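Local atomic coordinates of glycosyl hyrolase, family 3 (Deinococcus radiodurans, PDB entry 3TEV), a protein that probably hydrolyses O-glycosidic bonds as a glycoside hydrolase of family 3. Residues A[320-323]-A[328-331]; A[21-26]-A[126-131]; A[12-17]-A[323-328]; A[214-219]-A[253-258]; A[38-43]-A[68-73]. All blocks are in the same frame, centred on the assembly; numbering follows the deposited sequence. Where two conformers were deposited one is given.

Interaction 1 of 5, residues A[320-323]-A[328-331]; sequences KRER and ARRF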
# COMPACT_ATOMS: atom_id res chain seq x y z
N LYS A 320 8.24 -9.63 -9.21
CA LYS A 320 7.34 -9.04 -8.21
C LYS A 320 7.60 -9.65 -6.83
O LYS A 320 7.73 -8.92 -5.86
CB LYS A 320 5.87 -9.19 -8.60
CG LYS A 320 5.48 -8.57 -9.95
CD LYS A 320 4.04 -9.06 -10.33
CE LYS A 320 3.64 -8.64 -11.74
NZ LYS A 320 3.71 -7.15 -11.87
N ARG A 321 7.71 -10.97 -6.76
CA ARG A 321 7.94 -11.62 -5.46
C ARG A 321 9.27 -11.22 -4.82
O ARG A 321 9.34 -11.03 -3.60
CB ARG A 321 7.82 -13.15 -5.57
CG ARG A 321 7.87 -13.83 -4.20
CD ARG A 321 7.76 -15.37 -4.27
NE ARG A 321 8.93 -15.92 -4.95
CZ ARG A 321 9.13 -17.20 -5.25
NH1 ARG A 321 8.22 -18.14 -4.95
NH2 ARG A 321 10.26 -17.55 -5.86
N GLU A 322 10.32 -11.11 -5.63
CA GLU A 322 11.62 -10.67 -5.16
C GLU A 322 11.61 -9.25 -4.58
O GLU A 322 12.31 -8.98 -3.62
CB GLU A 322 12.68 -10.81 -6.27
CG GLU A 322 14.10 -10.22 -5.93
CD GLU A 322 14.72 -10.75 -4.60
OE1 GLU A 322 14.41 -11.90 -4.17
OE2 GLU A 322 15.55 -10.00 -3.99
N ARG A 323 10.83 -8.33 -5.15
CA ARG A 323 10.65 -7.01 -4.55
C ARG A 323 10.05 -7.12 -3.14
O ARG A 323 10.47 -6.40 -2.21
CB ARG A 323 9.77 -6.12 -5.40
CG ARG A 323 10.47 -5.64 -6.65
CD ARG A 323 9.72 -4.48 -7.28
NE ARG A 323 10.31 -4.11 -8.56
CZ ARG A 323 9.84 -4.49 -9.75
NH1 ARG A 323 8.76 -5.27 -9.85
NH2 ARG A 323 10.48 -4.09 -10.84
N ALA A 328 10.98 -7.43 2.94
CA ALA A 328 11.05 -8.20 4.17
C ALA A 328 12.47 -8.48 4.69
O ALA A 328 12.65 -8.59 5.90
CB ALA A 328 10.26 -9.50 4.04
N ARG A 329 13.47 -8.63 3.80
CA ARG A 329 14.87 -8.84 4.25
C ARG A 329 15.40 -7.56 4.92
O ARG A 329 16.11 -7.60 5.92
CB ARG A 329 15.82 -9.24 3.10
CG ARG A 329 16.23 -10.70 3.11
CD ARG A 329 17.22 -11.12 1.97
NE ARG A 329 16.92 -10.54 0.65
CZ ARG A 329 16.20 -11.11 -0.32
NH1 ARG A 329 15.66 -12.32 -0.19
NH2 ARG A 329 16.02 -10.44 -1.45
N ARG A 330 15.03 -6.43 4.33
CA ARG A 330 15.48 -5.14 4.82
C ARG A 330 14.75 -4.80 6.13
O ARG A 330 15.35 -4.27 7.04
CB ARG A 330 15.22 -4.08 3.74
CG ARG A 330 15.80 -2.73 4.07
CD ARG A 330 15.50 -1.75 2.96
NE ARG A 330 15.95 -0.41 3.32
CZ ARG A 330 15.57 0.70 2.70
NH1 ARG A 330 14.72 0.65 1.68
NH2 ARG A 330 16.05 1.88 3.11
N PHE A 331 13.47 -5.15 6.20
CA PHE A 331 12.62 -4.83 7.33
C PHE A 331 11.97 -6.12 7.88
O PHE A 331 10.76 -6.32 7.73
CB PHE A 331 11.53 -3.84 6.90
CG PHE A 331 12.06 -2.54 6.34
CD1 PHE A 331 12.75 -1.63 7.16
CD2 PHE A 331 11.85 -2.19 5.00
CE1 PHE A 331 13.21 -0.40 6.67
CE2 PHE A 331 12.29 -0.96 4.49
CZ PHE A 331 12.99 -0.06 5.33
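Glu322 and Arg329 sit seven residues apart on helix 314-330 and reach along its exposed surface to meet between the turns. Their chains cross at about a right angle, yet the flat ends are nearly coplanar, with the carboxylate and guanidinium planes only 9° apart. Glu322 extends with CG anti to its nitrogen and then bends at chi2 (53°), which carries OE2 forward to the edge of the guanidinium. Arg329 bends in turn at chi3, and its NH2 approaches OE2 of Glu322 to 2.6 Å. The N-H points poorly at this oxygen (118°), so the hydrogen bond is weak and the pairing is probably mostly electrostatic. OE1 of Glu322 remains 3.5 Å from NH2 of Arg329, so this is a one-oxygen, one-nitrogen bridge. The neighbouring Arg323 turns away to pair with Asp288 and Asp256. Two turns of helix separate the partners, the spacing of an i to i+7 salt bridge on the outer side of an alpha-helix, here the last helix of a TIM-barrel chain.

Interaction 2 of 5, residues A[21-26]-A[126-131]; sequences LLMIDL and INWNFT
Met23 and Trp128 face each other from two parallel strands that are not neighbours, their CA atoms 11.8 Å apart, and they do so through the interior of a TIM barrel. Strands 46-49 and 76-79 lie between strand 22-24 and strand 128-129 in the sheet, so the contact is made by side chains alone and no backbone bond crosses it. Met23, present as selenomethionine, runs nearly straight through chi1 (176°) and chi2, with CG anti to the backbone nitrogen; only its last torsion bends. The extended part carries SE inward and the bend swings CE over a face of the Trp128 indole, 4.1 Å from the centroid of the six-membered ring and 7° off its normal, a CH-pi contact. The selenium lies farther above the same ring, at 5.2 Å from that centroid. Phe130, at the centre of an inverse gamma turn just after the strand, runs antiparallel to the Met23 chain and offers its rim, so one residue meets one ring by face and another by edge, both Met-aromatic contacts. Ala78 of strand 76-79 touches all three side chains, and the whole group is buried. The closest approach belongs to the edge: Met23 SE stands 3.8 Å from Phe130 CZ, almost in the plane of that ring.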
# COMPACT_ATOMS: atom_id res chain seq x y z
N LEU A 21 1.41 -13.18 -3.91
CA LEU A 21 1.18 -11.87 -4.53
C LEU A 21 -0.02 -11.14 -3.92
O LEU A 21 -0.45 -10.11 -4.42
CB LEU A 21 1.00 -12.01 -6.05
CG LEU A 21 2.13 -12.77 -6.79
CD1 LEU A 21 1.71 -13.11 -8.25
CD2 LEU A 21 3.45 -12.00 -6.74
N LEU A 22 -0.57 -11.69 -2.83
CA LEU A 22 -1.74 -11.09 -2.19
C LEU A 22 -1.47 -10.65 -0.77
O LEU A 22 -0.68 -11.28 -0.04
CB LEU A 22 -2.92 -12.05 -2.17
CG LEU A 22 -3.44 -12.76 -3.42
CD1 LEU A 22 -4.74 -13.50 -3.05
CD2 LEU A 22 -3.69 -11.77 -4.56
N MSE A 23 -2.16 -9.60 -0.36
CA MSE A 23 -2.16 -9.15 1.01
C MSE A 23 -3.63 -9.25 1.45
O MSE A 23 -4.52 -8.64 0.82
CB MSE A 23 -1.66 -7.71 1.13
CG MSE A 23 -1.73 -7.13 2.55
SE MSE A 23 -0.91 -5.35 2.68
CE MSE A 23 0.85 -5.81 3.35
N ILE A 24 -3.87 -10.01 2.50
CA ILE A 24 -5.23 -10.26 2.94
C ILE A 24 -5.46 -9.73 4.35
O ILE A 24 -4.51 -9.44 5.07
CB ILE A 24 -5.55 -11.76 2.93
CG1 ILE A 24 -4.68 -12.47 3.96
CG2 ILE A 24 -5.37 -12.35 1.54
CD1 ILE A 24 -5.15 -13.93 4.25
N ASP A 25 -6.73 -9.64 4.73
CA ASP A 25 -7.08 -9.30 6.10
C ASP A 25 -7.49 -10.54 6.88
O ASP A 25 -7.81 -11.58 6.29
CB ASP A 25 -8.15 -8.18 6.17
CG ASP A 25 -9.46 -8.53 5.44
OD1 ASP A 25 -9.47 -9.30 4.44
OD2 ASP A 25 -10.51 -8.01 5.87
N LEU A 26 -7.49 -10.40 8.20
CA LEU A 26 -7.79 -11.48 9.13
C LEU A 26 -9.04 -11.13 9.94
O LEU A 26 -9.34 -9.96 10.13
CB LEU A 26 -6.61 -11.69 10.07
CG LEU A 26 -5.27 -11.88 9.36
CD1 LEU A 26 -4.11 -11.74 10.33
CD2 LEU A 26 -5.24 -13.22 8.60
N ILE A 126 5.37 -5.80 13.83
CA ILE A 126 4.85 -5.26 12.58
C ILE A 126 6.00 -4.65 11.81
O ILE A 126 6.83 -3.94 12.39
CB ILE A 126 3.74 -4.20 12.86
CG1 ILE A 126 2.44 -4.92 13.27
CG2 ILE A 126 3.49 -3.34 11.62
CD1 ILE A 126 1.47 -4.06 14.11
N ASN A 127 6.07 -4.91 10.50
CA ASN A 127 7.17 -4.40 9.70
C ASN A 127 6.75 -3.49 8.53
O ASN A 127 7.57 -3.14 7.68
CB ASN A 127 8.10 -5.54 9.23
CG ASN A 127 7.38 -6.57 8.33
OD1 ASN A 127 6.15 -6.57 8.19
ND2 ASN A 127 8.16 -7.45 7.71
N TRP A 128 5.48 -3.10 8.51
CA TRP A 128 4.96 -2.26 7.44
C TRP A 128 3.83 -1.38 7.98
O TRP A 128 2.88 -1.88 8.58
CB TRP A 128 4.50 -3.16 6.29
CG TRP A 128 3.77 -2.51 5.14
CD1 TRP A 128 2.81 -1.52 5.20
CD2 TRP A 128 3.85 -2.89 3.75
NE1 TRP A 128 2.32 -1.25 3.93
CE2 TRP A 128 2.95 -2.07 3.03
CE3 TRP A 128 4.59 -3.84 3.05
CZ2 TRP A 128 2.80 -2.16 1.63
CZ3 TRP A 128 4.43 -3.93 1.67
CH2 TRP A 128 3.55 -3.09 0.98
N ASN A 129 3.93 -0.07 7.75
CA ASN A 129 2.90 0.88 8.12
C ASN A 129 2.48 1.69 6.89
O ASN A 129 3.34 2.17 6.13
CB ASN A 129 3.40 1.82 9.22
CG ASN A 129 2.29 2.64 9.86
OD1 ASN A 129 1.10 2.33 9.69
ND2 ASN A 129 2.66 3.69 10.59
N PHE A 130 1.18 1.86 6.69
CA PHE A 130 0.68 2.61 5.53
C PHE A 130 0.65 4.12 5.79
O PHE A 130 -0.43 4.69 5.98
CB PHE A 130 -0.71 2.12 5.13
CG PHE A 130 -0.71 0.84 4.36
CD1 PHE A 130 -0.35 0.83 3.01
CD2 PHE A 130 -1.12 -0.34 4.95
CE1 PHE A 130 -0.35 -0.38 2.28
CE2 PHE A 130 -1.15 -1.55 4.24
CZ PHE A 130 -0.77 -1.58 2.91
N THR A 131 1.83 4.72 5.90
CA THR A 131 2.05 6.18 5.91
C THR A 131 3.41 6.40 5.25
O THR A 131 4.19 5.44 5.14
CB THR A 131 2.12 6.85 7.34
OG1 THR A 131 2.92 6.04 8.23
CG2 THR A 131 0.74 7.12 7.93

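Interaction 3 of 5, residues A[12-17]-A[323-328]; sequences RLDPVR and RLRALA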
# COMPACT_ATOMS: atom_id res chain seq x y z
N ARG A 12 13.61 -22.96 -10.21
CA ARG A 12 13.07 -24.32 -10.25
C ARG A 12 12.47 -24.85 -8.95
O ARG A 12 11.42 -25.49 -8.95
CB ARG A 12 14.23 -25.23 -10.64
CG ARG A 12 13.88 -26.48 -11.37
CD ARG A 12 15.17 -27.19 -11.83
NE ARG A 12 15.43 -28.31 -10.95
CZ ARG A 12 16.40 -28.39 -10.05
NH1 ARG A 12 17.29 -27.42 -9.90
NH2 ARG A 12 16.47 -29.46 -9.30
N LEU A 13 13.16 -24.60 -7.84
CA LEU A 13 12.80 -25.16 -6.55
C LEU A 13 11.73 -24.38 -5.82
O LEU A 13 11.19 -24.85 -4.83
CB LEU A 13 14.03 -25.28 -5.66
CG LEU A 13 15.10 -26.16 -6.27
CD1 LEU A 13 16.31 -26.22 -5.36
CD2 LEU A 13 14.55 -27.53 -6.54
N ASP A 14 11.40 -23.19 -6.31
CA ASP A 14 10.60 -22.28 -5.51
C ASP A 14 9.70 -21.45 -6.45
O ASP A 14 9.78 -20.22 -6.46
CB ASP A 14 11.54 -21.40 -4.68
CG ASP A 14 10.83 -20.66 -3.56
OD1 ASP A 14 9.68 -21.05 -3.20
OD2 ASP A 14 11.43 -19.70 -3.02
N PRO A 15 8.86 -22.13 -7.25
CA PRO A 15 8.02 -21.37 -8.18
C PRO A 15 7.07 -20.43 -7.45
O PRO A 15 6.72 -20.68 -6.29
CB PRO A 15 7.25 -22.45 -8.96
CG PRO A 15 7.50 -23.74 -8.25
CD PRO A 15 8.68 -23.59 -7.37
N VAL A 16 6.71 -19.32 -8.09
CA VAL A 16 5.85 -18.33 -7.46
C VAL A 16 4.45 -18.91 -7.29
O VAL A 16 3.91 -19.49 -8.22
CB VAL A 16 5.78 -17.04 -8.29
CG1 VAL A 16 4.84 -16.02 -7.63
CG2 VAL A 16 7.18 -16.45 -8.46
N ARG A 17 3.87 -18.75 -6.12
CA ARG A 17 2.49 -19.16 -5.91
C ARG A 17 1.57 -17.94 -5.92
O ARG A 17 1.99 -16.86 -5.54
CB ARG A 17 2.37 -19.90 -4.60
CG ARG A 17 3.28 -21.11 -4.54
CD ARG A 17 3.18 -21.75 -3.19
NE ARG A 17 1.86 -22.35 -3.02
CZ ARG A 17 1.40 -22.84 -1.88
NH1 ARG A 17 2.17 -22.79 -0.78
NH2 ARG A 17 0.17 -23.37 -1.85
N ARG A 323 10.83 -8.33 -5.15
CA ARG A 323 10.65 -7.01 -4.55
C ARG A 323 10.05 -7.12 -3.14
O ARG A 323 10.47 -6.40 -2.21
CB ARG A 323 9.77 -6.12 -5.40
CG ARG A 323 10.47 -5.64 -6.65
CD ARG A 323 9.72 -4.48 -7.28
NE ARG A 323 10.31 -4.11 -8.56
CZ ARG A 323 9.84 -4.49 -9.75
NH1 ARG A 323 8.76 -5.27 -9.85
NH2 ARG A 323 10.48 -4.09 -10.84
N LEU A 324 9.10 -8.03 -2.99
CA LEU A 324 8.43 -8.24 -1.72
C LEU A 324 9.38 -8.87 -0.73
O LEU A 324 9.40 -8.54 0.44
CB LEU A 324 7.21 -9.14 -1.91
CG LEU A 324 6.09 -8.57 -2.78
CD1 LEU A 324 4.91 -9.57 -2.96
CD2 LEU A 324 5.60 -7.25 -2.23
N ARG A 325 10.20 -9.79 -1.23
CA ARG A 325 11.14 -10.47 -0.41
C ARG A 325 12.29 -9.56 0.01
O ARG A 325 12.72 -9.60 1.15
CB ARG A 325 11.58 -11.76 -1.10
CG ARG A 325 10.87 -12.95 -0.47
CD ARG A 325 10.06 -13.84 -1.34
NE ARG A 325 10.79 -15.00 -1.77
CZ ARG A 325 10.31 -16.26 -1.84
NH1 ARG A 325 9.09 -16.60 -1.47
NH2 ARG A 325 11.11 -17.19 -2.29
N ALA A 326 12.73 -8.69 -0.90
CA ALA A 326 13.80 -7.75 -0.58
C ALA A 326 13.35 -6.80 0.52
O ALA A 326 14.14 -6.48 1.41
CB ALA A 326 14.26 -6.99 -1.82
N LEU A 327 12.08 -6.39 0.47
CA LEU A 327 11.49 -5.54 1.49
C LEU A 327 11.49 -6.21 2.87
O LEU A 327 11.93 -5.61 3.86
CB LEU A 327 10.05 -5.14 1.12
CG LEU A 327 9.40 -4.05 1.96
CD1 LEU A 327 10.05 -2.70 1.70
CD2 LEU A 327 7.90 -3.93 1.69
N ALA A 328 10.98 -7.43 2.94
CA ALA A 328 11.05 -8.20 4.17
C ALA A 328 12.47 -8.48 4.69
O ALA A 328 12.65 -8.59 5.90
CB ALA A 328 10.26 -9.50 4.04
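Arg325 on helix 314-330 reaches across to Asp14 in the loop ahead of the first barrel strand, and its route can be followed bond by bond. CB already points toward the loop. Beyond it the chain takes two turns, at chi2 (123°) and chi3; the Arg325 side chain also touches Gln20 and His74, and none of its carbons before CZ comes near Asp14. Contact begins at the guanidinium: Arg325 CZ lies 3.8 Å from Asp14 OD2, while NH1 is farther off and lies close to NE of Arg321. Arg325 NH2 does the binding, with a hydrogen bond of 2.6 Å to Asp14 OD2. Asp14 comes from the opposite direction, and its OD2 lies in the guanidinium plane, at the edge. The match is less exact on the carboxylate, where OD2 is approached on the syn side but 28° out of plane. A second arginine supports the loop, since Arg321 donates to the carbonyl oxygen of Asp14. The salt bridge therefore rests on a single nitrogen-oxygen pair at the surface; the negative charge of Asp14 probably balances the positive charge gathered by Arg325 and Arg321, while the bond ties the N-terminal loop to the last helix.

Interaction 4 of 5, residues A[214-219]-A[253-258]; sequences ALLPET and WGYDGV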
# COMPACT_ATOMS: atom_id res chain seq x y z
N ALA A 214 9.71 13.59 -5.68
CA ALA A 214 10.81 14.07 -4.83
C ALA A 214 11.29 13.03 -3.81
O ALA A 214 12.45 13.02 -3.42
CB ALA A 214 10.43 15.38 -4.13
N LEU A 215 10.39 12.14 -3.41
CA LEU A 215 10.68 11.22 -2.30
C LEU A 215 10.98 9.78 -2.71
O LEU A 215 11.14 8.91 -1.85
CB LEU A 215 9.56 11.29 -1.24
CG LEU A 215 9.31 12.67 -0.57
CD1 LEU A 215 8.24 12.60 0.53
CD2 LEU A 215 10.59 13.33 -0.02
N LEU A 216 11.05 9.51 -4.01
CA LEU A 216 11.27 8.14 -4.52
C LEU A 216 12.43 7.36 -3.92
O LEU A 216 12.23 6.23 -3.49
CB LEU A 216 11.45 8.14 -6.03
CG LEU A 216 10.24 8.13 -6.93
CD1 LEU A 216 10.76 7.83 -8.32
CD2 LEU A 216 9.19 7.10 -6.47
N PRO A 217 13.65 7.95 -3.89
CA PRO A 217 14.76 7.16 -3.35
C PRO A 217 14.61 6.79 -1.86
O PRO A 217 15.33 5.91 -1.38
CB PRO A 217 16.01 8.04 -3.58
CG PRO A 217 15.55 9.25 -4.37
CD PRO A 217 14.05 9.34 -4.23
N GLU A 218 13.71 7.46 -1.15
CA GLU A 218 13.45 7.18 0.27
C GLU A 218 12.18 6.36 0.49
O GLU A 218 11.83 6.07 1.63
CB GLU A 218 13.32 8.50 1.06
CG GLU A 218 14.63 9.16 1.46
CD GLU A 218 15.25 9.95 0.33
OE1 GLU A 218 14.48 10.46 -0.52
OE2 GLU A 218 16.50 10.06 0.29
N THR A 219 11.48 6.03 -0.59
CA THR A 219 10.19 5.35 -0.50
C THR A 219 10.28 3.87 -0.92
O THR A 219 10.33 3.56 -2.10
CB THR A 219 9.13 6.09 -1.37
OG1 THR A 219 9.13 7.49 -1.04
CG2 THR A 219 7.74 5.53 -1.14
N TRP A 253 10.31 7.12 -14.19
CA TRP A 253 10.90 7.46 -12.90
C TRP A 253 11.95 6.48 -12.39
O TRP A 253 12.65 6.80 -11.45
CB TRP A 253 9.80 7.62 -11.85
CG TRP A 253 8.96 8.84 -12.05
CD1 TRP A 253 8.99 9.71 -13.12
CD2 TRP A 253 7.93 9.32 -11.18
NE1 TRP A 253 8.06 10.70 -12.95
CE2 TRP A 253 7.39 10.48 -11.77
CE3 TRP A 253 7.42 8.87 -9.95
CZ2 TRP A 253 6.37 11.21 -11.18
CZ3 TRP A 253 6.40 9.59 -9.36
CH2 TRP A 253 5.89 10.76 -9.98
N GLY A 254 12.04 5.30 -12.99
CA GLY A 254 13.02 4.30 -12.56
C GLY A 254 12.72 3.67 -11.21
O GLY A 254 13.61 3.10 -10.58
N TYR A 255 11.47 3.76 -10.74
CA TYR A 255 11.12 3.21 -9.42
C TYR A 255 11.26 1.69 -9.32
O TYR A 255 10.65 0.95 -10.10
CB TYR A 255 9.71 3.61 -9.00
CG TYR A 255 9.32 3.20 -7.59
CD1 TYR A 255 10.03 3.70 -6.47
CD2 TYR A 255 8.26 2.32 -7.35
CE1 TYR A 255 9.69 3.33 -5.17
CE2 TYR A 255 7.89 1.95 -6.04
CZ TYR A 255 8.61 2.47 -4.95
OH TYR A 255 8.27 2.12 -3.65
N ASP A 256 12.04 1.22 -8.35
CA ASP A 256 12.21 -0.24 -8.18
C ASP A 256 11.67 -0.76 -6.84
O ASP A 256 11.95 -1.90 -6.47
CB ASP A 256 13.67 -0.67 -8.40
CG ASP A 256 13.80 -2.14 -8.93
OD1 ASP A 256 12.88 -2.67 -9.62
OD2 ASP A 256 14.84 -2.77 -8.64
N GLY A 257 10.88 0.04 -6.12
CA GLY A 257 10.29 -0.44 -4.89
C GLY A 257 8.99 -1.20 -5.12
O GLY A 257 8.61 -1.46 -6.26
N VAL A 258 8.29 -1.52 -4.03
CA VAL A 258 7.06 -2.30 -4.06
C VAL A 258 5.89 -1.41 -4.47
O VAL A 258 5.71 -0.32 -3.93
CB VAL A 258 6.78 -2.90 -2.67
CG1 VAL A 258 5.33 -3.45 -2.53
CG2 VAL A 258 7.85 -3.96 -2.32
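Tyr255 with CG anti to its backbone nitrogen (chi1 -174°), and Leu216 with chi1 at -84°, bring two side chains together between the segments. The first brings the hydroxyl end of the phenol up to Thr219; the second, with chi2 near 180°, lets the two methyls of Leu216 reach different aromatic residues. Leu216 CD2 lies 3.5 Å from Tyr255 CD1, and Leu216 CD1 is 3.7 Å from Trp253 CB. Leu216 and Trp253 run at about a right angle, the leucine meeting CB and the CE3 corner of the indole. Tyr255 OH donates to Thr219 O over 3.0 Å. The acceptor sits at the edge of the tyrosine ring, whereas the hydroxyl stands well above the plane of the Thr219 carbonyl. One face of the phenol is occupied by its own chain, with Gly257 N 3.4 Å above the ring centre. Behind the acceptor, Thr219 OG1 donates to Leu215 O over 2.6 Å, and Glu218 N reaches that same oxygen from the opposite face of its plane, which helps hold the turn that presents Thr219. These turns lead into the adjacent barrel strands 221-224 and 258-261, and Ile222 packs on both Leu216 and Tyr255. The contact is apolar packing finished by one hydrogen bond: the buried phenol hydroxyl is satisfied by a main-chain carbonyl, so this link depends on the path of the backbone at Thr219.

Interaction 5 of 5, residues A[38-43]-A[68-73]; sequences YLREHG and REVMGE
Apolar contact comes first, between Leu39 and Val70 on neighbouring helices 33-42 and 57-71. Leu39 CB meets Val70 CG1 at 4.0 Å, and Leu31, in a loop, touches both side chains. The backbones come near here too, Arg40 and Val70 having their CA atoms 6.5 Å apart. The second kind of contact is that of a charged group laid over main chain. Arg40 bends at chi3 (-90°), so its guanidinium lies against the end of helix 57-71, with Val70 O over one face, 3.7 Å above the plane and toward its rim. NH2 of Arg40 is also 3.7 Å from Val70 CA. No hydrogen bond joins the two segments; what attraction the arginine feels for this carbonyl is probably electrostatic. The third feature is the helix ends: Gly43 closes helix 33-42 with a Schellman motif, and Gly72, at positive phi, ends the other helix. Side-by-side packing of successive outer helices, each following a strand, is characteristic of the beta-alpha units of a TIM barrel.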
# COMPACT_ATOMS: atom_id res chain seq x y z
N TYR A 38 -5.18 -21.99 6.60
CA TYR A 38 -5.42 -21.29 5.36
C TYR A 38 -4.19 -20.47 4.86
O TYR A 38 -3.83 -20.56 3.69
CB TYR A 38 -6.64 -20.41 5.57
CG TYR A 38 -6.97 -19.45 4.47
CD1 TYR A 38 -7.70 -19.87 3.36
CD2 TYR A 38 -6.60 -18.11 4.56
CE1 TYR A 38 -8.02 -19.00 2.35
CE2 TYR A 38 -6.92 -17.21 3.55
CZ TYR A 38 -7.65 -17.67 2.45
OH TYR A 38 -7.99 -16.80 1.46
N LEU A 39 -3.57 -19.68 5.74
CA LEU A 39 -2.33 -19.00 5.37
C LEU A 39 -1.26 -19.97 4.86
O LEU A 39 -0.60 -19.72 3.84
CB LEU A 39 -1.76 -18.22 6.56
CG LEU A 39 -2.58 -17.02 7.05
CD1 LEU A 39 -2.18 -16.60 8.48
CD2 LEU A 39 -2.49 -15.85 6.07
N ARG A 40 -1.10 -21.08 5.56
CA ARG A 40 -0.09 -22.05 5.25
C ARG A 40 -0.43 -22.73 3.92
O ARG A 40 0.41 -22.83 3.02
CB ARG A 40 0.00 -23.04 6.40
CG ARG A 40 1.35 -23.60 6.62
CD ARG A 40 1.34 -24.61 7.79
NE ARG A 40 1.62 -24.02 9.11
CZ ARG A 40 2.83 -23.61 9.50
NH1 ARG A 40 3.86 -23.67 8.67
NH2 ARG A 40 3.00 -23.12 10.72
N GLU A 41 -1.67 -23.16 3.78
CA GLU A 41 -2.17 -23.81 2.56
C GLU A 41 -1.86 -23.04 1.26
O GLU A 41 -1.45 -23.64 0.28
CB GLU A 41 -3.68 -24.04 2.68
CG GLU A 41 -4.32 -24.71 1.50
CD GLU A 41 -5.73 -25.22 1.80
OE1 GLU A 41 -6.49 -24.55 2.56
OE2 GLU A 41 -6.08 -26.31 1.28
N HIS A 42 -2.03 -21.72 1.27
CA HIS A 42 -1.86 -20.92 0.07
C HIS A 42 -0.53 -20.17 0.03
O HIS A 42 -0.26 -19.47 -0.95
CB HIS A 42 -3.05 -19.93 -0.09
CG HIS A 42 -4.37 -20.61 -0.19
ND1 HIS A 42 -4.72 -21.39 -1.27
CD2 HIS A 42 -5.40 -20.70 0.69
CE1 HIS A 42 -5.93 -21.90 -1.08
NE2 HIS A 42 -6.36 -21.50 0.10
N GLY A 43 0.27 -20.31 1.08
CA GLY A 43 1.56 -19.61 1.18
C GLY A 43 1.39 -18.09 1.18
O GLY A 43 2.19 -17.37 0.58
N ARG A 68 4.13 -14.46 12.19
CA ARG A 68 5.48 -14.65 11.75
C ARG A 68 5.87 -16.13 11.77
O ARG A 68 6.59 -16.59 10.89
CB ARG A 68 6.45 -13.82 12.60
CG ARG A 68 7.92 -14.22 12.43
CD ARG A 68 8.42 -13.99 10.99
NE ARG A 68 9.83 -14.35 10.86
CZ ARG A 68 10.28 -15.60 10.71
NH1 ARG A 68 9.44 -16.63 10.68
NH2 ARG A 68 11.59 -15.81 10.61
N GLU A 69 5.38 -16.87 12.76
CA GLU A 69 5.67 -18.29 12.87
C GLU A 69 5.03 -19.07 11.71
O GLU A 69 5.67 -19.92 11.10
CB GLU A 69 5.24 -18.84 14.23
CG GLU A 69 5.30 -20.37 14.34
CD GLU A 69 6.72 -20.92 14.26
OE1 GLU A 69 7.67 -20.17 14.56
OE2 GLU A 69 6.88 -22.11 13.91
N VAL A 70 3.78 -18.75 11.40
CA VAL A 70 3.05 -19.42 10.33
C VAL A 70 3.58 -19.03 8.94
O VAL A 70 3.80 -19.89 8.12
CB VAL A 70 1.52 -19.14 10.44
CG1 VAL A 70 0.73 -19.80 9.29
CG2 VAL A 70 1.02 -19.65 11.78
N MSE A 71 3.81 -17.74 8.71
CA MSE A 71 4.17 -17.25 7.37
C MSE A 71 5.66 -17.34 7.01
O MSE A 71 6.01 -17.32 5.83
CB MSE A 71 3.66 -15.81 7.19
CG MSE A 71 2.14 -15.65 7.39
SE MSE A 71 1.60 -13.76 7.48
CE MSE A 71 1.58 -13.48 5.62
N GLY A 72 6.54 -17.41 8.01
CA GLY A 72 7.97 -17.60 7.75
C GLY A 72 8.70 -16.28 7.53
O GLY A 72 8.12 -15.19 7.71
N GLU A 73 9.96 -16.36 7.13
CA GLU A 73 10.84 -15.21 7.13
C GLU A 73 10.45 -14.10 6.20
O GLU A 73 10.86 -12.97 6.43
CB GLU A 73 12.30 -15.61 6.82
CG GLU A 73 12.46 -16.33 5.46
CD GLU A 73 13.92 -16.75 5.16
OE1 GLU A 73 14.84 -15.92 5.33
OE2 GLU A 73 14.12 -17.91 4.75

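How the interactions relate
From the N terminus, the loop 12-17 opens the longest closure: interaction 3 joins it to helix 314-330 over 305 intervening residues and so encloses interactions 2, 4 and 5. Strand 22-24 then opens interaction 2, which closes at 126-131 and holds interaction 5, the pairing of helices 33-42 and 57-71, nested within it. Interaction 4 follows in series, joining the entrances of strands 221-224 and 258-261. Interaction 1 lies within the last helix and shares Arg323 and Ala328 with interaction 3. That helix ties the set together: Arg323 pairs with Asp256 of interaction 4, and Leu327 packs on Trp128 of interaction 2. From the N-terminal loop itself, Arg17 reaches Glu41 O of interaction 5.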